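Ent-copalyl diphosphate synthase (Streptomyces platensis, PDB 5BP8) belongs to the terpene cyclases of the squalene-hopene cyclase type and has a largely alpha-helical fold. Local coordinates at residues S255-V267 and W495-A509. Numbering follows the deposited sequence. Where two conformers were deposited one is given.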
loop_
_atom_site.group_PDB
_atom_site.type_symbol
_atom_site.label_atom_id
_atom_site.label_comp_id
_atom_site.label_asym_id
_atom_site.label_seq_id
_atom_site.Cartn_x
_atom_site.Cartn_y
_atom_site.Cartn_z
ATOM N N SER A 255 -0.222 5.894 -6.078
ATOM C CA SER A 255 -1.646 6.000 -5.727
ATOM C C SER A 255 -1.886 6.607 -4.333
ATOM O O SER A 255 -3.016 6.962 -3.980
ATOM C CB SER A 255 -2.311 4.624 -5.826
ATOM O OG SER A 255 -1.874 3.748 -4.785
ATOM N N ILE A 256 -0.817 6.685 -3.541
ATOM C CA ILE A 256 -0.872 7.237 -2.199
ATOM C C ILE A 256 0.410 8.004 -1.941
ATOM O O ILE A 256 1.515 7.468 -2.142
ATOM C CB ILE A 256 -1.139 6.139 -1.127
ATOM C CG1 ILE A 256 -1.256 6.765 0.264
ATOM C CG2 ILE A 256 -0.103 5.043 -1.175
ATOM C CD1 ILE A 256 -1.766 5.796 1.319
ATOM N N THR A 257 0.254 9.290 -1.620
ATOM C CA THR A 257 1.380 10.157 -1.265
ATOM C C THR A 257 0.828 11.426 -0.642
ATOM O O THR A 257 -0.159 11.961 -1.119
ATOM C CB THR A 257 2.296 10.464 -2.459
ATOM O OG1 THR A 257 3.462 11.177 -2.010
ATOM C CG2 THR A 257 1.558 11.251 -3.554
ATOM N N PRO A 258 1.419 11.880 0.478
ATOM C CA PRO A 258 2.498 11.301 1.256
ATOM C C PRO A 258 2.067 10.077 2.059
ATOM O O PRO A 258 0.856 9.798 2.206
ATOM C CB PRO A 258 2.886 12.424 2.259
ATOM C CG PRO A 258 1.913 13.511 2.080
ATOM C CD PRO A 258 0.885 13.134 1.061
ATOM N N ILE A 259 3.067 9.389 2.583
ATOM C CA ILE A 259 2.907 8.297 3.547
ATOM C C ILE A 259 3.813 8.521 4.781
ATOM O O ILE A 259 4.253 7.580 5.438
ATOM C CB ILE A 259 3.236 6.930 2.923
ATOM C CG1 ILE A 259 4.665 6.872 2.360
ATOM C CG2 ILE A 259 2.208 6.557 1.874
ATOM C CD1 ILE A 259 5.161 5.456 2.225
ATOM N N VAL A 260 4.106 9.784 5.059
ATOM C CA VAL A 260 5.166 10.161 6.022
ATOM C C VAL A 260 5.129 9.414 7.373
ATOM O O VAL A 260 6.146 8.883 7.807
ATOM C CB VAL A 260 5.207 11.696 6.189
ATOM C CG1 VAL A 260 3.903 12.279 6.702
ATOM C CG2 VAL A 260 6.370 12.125 7.065
ATOM N N TYR A 261 3.996 9.362 8.040
ATOM C CA TYR A 261 3.958 8.700 9.367
ATOM C C TYR A 261 4.139 7.192 9.304
ATOM O O TYR A 261 4.889 6.599 10.107
ATOM C CB TYR A 261 2.663 9.033 10.073
ATOM C CG TYR A 261 2.403 10.522 10.317
ATOM C CD1 TYR A 261 3.442 11.400 10.662
ATOM C CD2 TYR A 261 1.111 11.037 10.291
ATOM C CE1 TYR A 261 3.195 12.734 10.933
ATOM C CE2 TYR A 261 0.862 12.365 10.550
ATOM C CZ TYR A 261 1.899 13.206 10.900
ATOM O OH TYR A 261 1.646 14.544 11.165
ATOM N N PHE A 262 3.470 6.546 8.349
ATOM C CA PHE A 262 3.720 5.133 8.052
ATOM C C PHE A 262 5.221 4.883 7.819
ATOM O O PHE A 262 5.833 4.003 8.443
ATOM C CB PHE A 262 2.836 4.743 6.843
ATOM C CG PHE A 262 3.236 3.471 6.133
ATOM C CD1 PHE A 262 3.490 2.292 6.817
ATOM C CD2 PHE A 262 3.272 3.426 4.775
ATOM C CE1 PHE A 262 3.824 1.111 6.134
ATOM C CE2 PHE A 262 3.601 2.251 4.093
ATOM C CZ PHE A 262 3.882 1.094 4.780
ATOM N N GLU A 263 5.833 5.665 6.941
ATOM C CA GLU A 263 7.248 5.432 6.637
ATOM C C GLU A 263 8.142 5.666 7.873
ATOM O O GLU A 263 9.027 4.840 8.172
ATOM C CB GLU A 263 7.695 6.323 5.479
ATOM C CG GLU A 263 9.196 6.241 5.230
ATOM C CD GLU A 263 9.579 6.911 3.939
ATOM O OE1 GLU A 263 10.354 7.874 4.025
ATOM O OE2 GLU A 263 9.125 6.449 2.857
ATOM N N GLN A 264 7.899 6.767 8.577
ATOM C CA GLN A 264 8.731 7.101 9.756
ATOM C C GLN A 264 8.670 5.974 10.792
ATOM O O GLN A 264 9.716 5.520 11.265
ATOM C CB GLN A 264 8.317 8.421 10.377
ATOM C CG GLN A 264 8.701 9.603 9.518
ATOM C CD GLN A 264 8.228 10.952 10.037
ATOM O OE1 GLN A 264 7.253 11.068 10.788
ATOM N NE2 GLN A 264 8.882 12.000 9.562
ATOM N N ALA A 265 7.460 5.507 11.105
ATOM C CA ALA A 265 7.297 4.449 12.117
ATOM C C ALA A 265 7.893 3.117 11.675
ATOM O O ALA A 265 8.560 2.424 12.451
ATOM C CB ALA A 265 5.833 4.269 12.440
ATOM N N TRP A 266 7.634 2.745 10.424
ATOM C CA TRP A 266 8.132 1.467 9.924
ATOM C C TRP A 266 9.670 1.466 9.833
ATOM O O TRP A 266 10.316 0.490 10.224
ATOM C CB TRP A 266 7.471 1.075 8.586
ATOM C CG TRP A 266 6.195 0.154 8.715
ATOM C CD1 TRP A 266 6.104 -1.160 8.335
ATOM C CD2 TRP A 266 4.884 0.496 9.263
ATOM N NE1 TRP A 266 4.840 -1.647 8.577
ATOM C CE2 TRP A 266 4.066 -0.665 9.145
ATOM C CE3 TRP A 266 4.341 1.651 9.858
ATOM C CZ2 TRP A 266 2.704 -0.696 9.568
ATOM C CZ3 TRP A 266 2.948 1.634 10.245
ATOM C CH2 TRP A 266 2.167 0.467 10.111
ATOM N N VAL A 267 10.253 2.566 9.374
ATOM C CA VAL A 267 11.695 2.701 9.339
ATOM C C VAL A 267 12.275 2.601 10.751
ATOM O O VAL A 267 13.220 1.827 10.992
ATOM C CB VAL A 267 12.152 4.014 8.677
ATOM C CG1 VAL A 267 13.644 4.213 8.888
ATOM C CG2 VAL A 267 11.841 4.000 7.178
ATOM N N TRP A 495 1.817 -3.805 -1.437
ATOM C CA TRP A 495 0.885 -3.247 -0.464
ATOM C C TRP A 495 -0.416 -2.867 -1.109
ATOM O O TRP A 495 -0.417 -2.193 -2.148
ATOM C CB TRP A 495 1.497 -2.034 0.225
ATOM C CG TRP A 495 2.704 -2.370 1.034
ATOM C CD1 TRP A 495 3.919 -2.748 0.576
ATOM C CD2 TRP A 495 2.804 -2.342 2.463
ATOM N NE1 TRP A 495 4.765 -2.971 1.613
ATOM C CE2 TRP A 495 4.114 -2.719 2.788
ATOM C CE3 TRP A 495 1.908 -2.036 3.488
ATOM C CZ2 TRP A 495 4.559 -2.835 4.116
ATOM C CZ3 TRP A 495 2.350 -2.153 4.825
ATOM C CH2 TRP A 495 3.667 -2.534 5.110
ATOM N N HIS A 496 -1.533 -3.266 -0.511
ATOM C CA HIS A 496 -2.841 -2.967 -1.113
ATOM C C HIS A 496 -3.208 -1.489 -1.083
ATOM O O HIS A 496 -3.214 -0.853 -0.017
ATOM C CB HIS A 496 -3.967 -3.751 -0.445
ATOM C CG HIS A 496 -3.973 -5.207 -0.786
ATOM N ND1 HIS A 496 -4.842 -6.096 -0.198
ATOM C CD2 HIS A 496 -3.203 -5.936 -1.624
ATOM C CE1 HIS A 496 -4.609 -7.316 -0.667
ATOM N NE2 HIS A 496 -3.634 -7.241 -1.550
ATOM N N ASP A 497 -3.520 -0.927 -2.254
ATOM C CA ASP A 497 -4.278 0.328 -2.281
ATOM C C ASP A 497 -5.253 0.272 -3.463
ATOM O O ASP A 497 -6.130 -0.588 -3.492
ATOM C CB ASP A 497 -3.367 1.571 -2.233
ATOM C CG ASP A 497 -4.165 2.856 -2.154
ATOM O OD1 ASP A 497 -5.227 2.849 -1.491
ATOM O OD2 ASP A 497 -3.833 3.839 -2.837
ATOM N N LYS A 498 -5.141 1.157 -4.442
ATOM C CA LYS A 498 -5.990 1.061 -5.598
ATOM C C LYS A 498 -5.580 -0.164 -6.401
ATOM O O LYS A 498 -6.414 -1.016 -6.718
ATOM C CB LYS A 498 -5.848 2.344 -6.475
ATOM C CG LYS A 498 -6.367 3.620 -5.818
ATOM C CD LYS A 498 -7.879 3.674 -5.779
ATOM C CE LYS A 498 -8.370 4.821 -4.905
ATOM N NZ LYS A 498 -7.984 6.130 -5.481
ATOM N N ASP A 499 -4.307 -0.210 -6.775
ATOM C CA ASP A 499 -3.672 -1.438 -7.258
ATOM C C ASP A 499 -2.789 -1.878 -6.083
ATOM O O ASP A 499 -3.306 -1.986 -4.958
ATOM C CB ASP A 499 -2.999 -1.388 -8.673
ATOM C CG ASP A 499 -2.053 -0.160 -8.953
ATOM O OD1 ASP A 499 -1.575 0.531 -8.025
ATOM O OD2 ASP A 499 -1.764 0.084 -10.187
ATOM N N ILE A 500 -1.521 -2.169 -6.315
ATOM C CA ILE A 500 -0.574 -2.516 -5.234
ATOM C C ILE A 500 0.671 -1.637 -5.391
ATOM O O ILE A 500 1.129 -1.371 -6.520
ATOM C CB ILE A 500 -0.199 -4.010 -5.172
ATOM C CG1 ILE A 500 0.097 -4.633 -6.553
ATOM C CG2 ILE A 500 -1.327 -4.782 -4.507
ATOM C CD1 ILE A 500 0.332 -6.139 -6.518
ATOM N N TYR A 501 1.159 -1.112 -4.267
ATOM C CA TYR A 501 2.211 -0.123 -4.243
ATOM C C TYR A 501 3.424 -0.547 -3.464
ATOM O O TYR A 501 3.340 -1.440 -2.605
ATOM C CB TYR A 501 1.681 1.206 -3.685
ATOM C CG TYR A 501 1.382 1.258 -2.203
ATOM C CD1 TYR A 501 0.105 0.953 -1.703
ATOM C CD2 TYR A 501 2.359 1.671 -1.291
ATOM C CE1 TYR A 501 -0.156 1.000 -0.354
ATOM C CE2 TYR A 501 2.088 1.740 0.060
ATOM C CZ TYR A 501 0.829 1.431 0.523
ATOM O OH TYR A 501 0.576 1.502 1.888
ATOM N N ALA A 502 4.545 0.088 -3.795
ATOM C CA ALA A 502 5.841 -0.181 -3.171
ATOM C C ALA A 502 6.323 1.013 -2.354
ATOM O O ALA A 502 6.728 2.063 -2.923
ATOM C CB ALA A 502 6.899 -0.529 -4.218
ATOM N N PRO A 503 6.297 0.866 -1.029
ATOM C CA PRO A 503 6.915 1.878 -0.161
ATOM C C PRO A 503 8.417 1.587 -0.064
ATOM O O PRO A 503 8.885 0.768 0.774
ATOM C CB PRO A 503 6.185 1.694 1.136
ATOM C CG PRO A 503 5.950 0.198 1.211
ATOM C CD PRO A 503 5.748 -0.245 -0.240
ATOM N N VAL A 504 9.163 2.236 -0.947
ATOM C CA VAL A 504 10.532 1.837 -1.252
ATOM C C VAL A 504 11.461 1.988 -0.029
ATOM O O VAL A 504 12.294 1.140 0.229
ATOM C CB VAL A 504 11.075 2.644 -2.463
ATOM C CG1 VAL A 504 12.572 2.425 -2.657
ATOM C CG2 VAL A 504 10.283 2.306 -3.737
ATOM N N THR A 505 11.287 3.055 0.729
ATOM C CA THR A 505 12.186 3.312 1.859
ATOM C C THR A 505 11.870 2.314 2.968
ATOM O O THR A 505 12.770 1.798 3.640
ATOM C CB THR A 505 12.039 4.743 2.341
ATOM O OG1 THR A 505 12.328 5.637 1.241
ATOM C CG2 THR A 505 12.978 5.026 3.512
ATOM N N VAL A 506 10.588 2.018 3.124
ATOM C CA VAL A 506 10.152 0.941 4.024
ATOM C C VAL A 506 10.837 -0.386 3.696
ATOM O O VAL A 506 11.331 -1.105 4.580
ATOM C CB VAL A 506 8.604 0.839 4.038
ATOM C CG1 VAL A 506 8.135 -0.436 4.724
ATOM C CG2 VAL A 506 8.001 2.032 4.759
ATOM N N ILE A 507 10.881 -0.722 2.418
ATOM C CA ILE A 507 11.515 -1.961 2.008
ATOM C C ILE A 507 13.037 -1.919 2.265
ATOM O O ILE A 507 13.599 -2.890 2.760
ATOM C CB ILE A 507 11.196 -2.268 0.531
ATOM C CG1 ILE A 507 9.691 -2.501 0.352
ATOM C CG2 ILE A 507 11.959 -3.501 0.053
ATOM C CD1 ILE A 507 9.249 -2.479 -1.114
ATOM N N ARG A 508 13.670 -0.796 1.955
ATOM C CA ARG A 508 15.100 -0.625 2.189
ATOM C C ARG A 508 15.415 -0.824 3.672
ATOM O O ARG A 508 16.446 -1.419 4.017
ATOM C CB ARG A 508 15.604 0.735 1.693
ATOM C CG ARG A 508 15.541 0.870 0.169
ATOM C CD ARG A 508 16.139 2.154 -0.379
ATOM N NE ARG A 508 17.583 2.021 -0.513
ATOM C CZ ARG A 508 18.358 2.704 -1.361
ATOM N NH1 ARG A 508 17.862 3.605 -2.222
ATOM N NH2 ARG A 508 19.664 2.468 -1.350
ATOM N N ALA A 509 14.526 -0.346 4.547
ATOM C CA ALA A 509 14.754 -0.484 5.990
ATOM C C ALA A 509 14.626 -1.933 6.427
ATOM O O ALA A 509 15.387 -2.413 7.265
ATOM C CB ALA A 509 13.824 0.420 6.781
HETATM O O HOH W 1 -5.320 7.024 -5.496
HETATM O O HOH W 2 -1.995 1.214 -5.491
HETATM O O HOH W 3 8.658 4.120 1.701
HETATM O O HOH W 4 11.868 8.310 1.936
#
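Phe-262 reaches across to Trp-495 and sets CZ over one face of the indole, 3.6 Å from CZ3. The two side chains come from opposite directions, and the ring planes lie oblique at 59°. The phenyl gets there because CG stands anti to the backbone N (chi1 163°). Trp-266, one turn on, completes an aromatic cluster. Its face takes the edge of Trp-495 in an offset edge-to-face pair, planes at 78°, with Trp-266 NE1 3.8 Å from Trp-495 CH2. The indole NE1 of Trp-495 hydrogen-bonds to Glu-450, beyond the two segments. On its other flank Phe-262 brings CE2 to the edge of the Tyr-501 ring and to Pro-503 CB. Tyr-501 lies between two neighbours. Ile-256 CG2 makes a CH-pi contact over the centre of one face, 3.9 Å from the centroid, and Trp-495 CB lies over the opposite face.

Helices 260-274 and 504-518 run side by side; their segments are nearly parallel, with axes 9.1 Å apart. They belong to one helical lobe, consistent with the double alpha-barrel fold of class II terpene cyclases. Strands 495-496 and 500-501 form a short antiparallel hairpin that leads, through Pro-503 at the N-cap, into helix 504-518. Val-506 CG2 fits between the helices against Trp-266 CB. Further along, Ala-509 CB packs on Val-267.

Glu-263 extends its chain across Thr-505, placing OE2 3.4 Å from Thr-505 CB. Water 4 links OE1 to Thr-505 OG1. Water 3 links OE2 to Val-506 N, and OE2 also accepts from Leu-26 N.

Ser-255 OG, from the loop before helix 260-274, donates to the anti lone pair of Asp-497 OD2 in the hairpin turn, at 2.8 Å. His-191 also bonds that oxygen. Water 1 joins Ser-255 O to Lys-498 NZ, which forms a salt bridge with Glu-194.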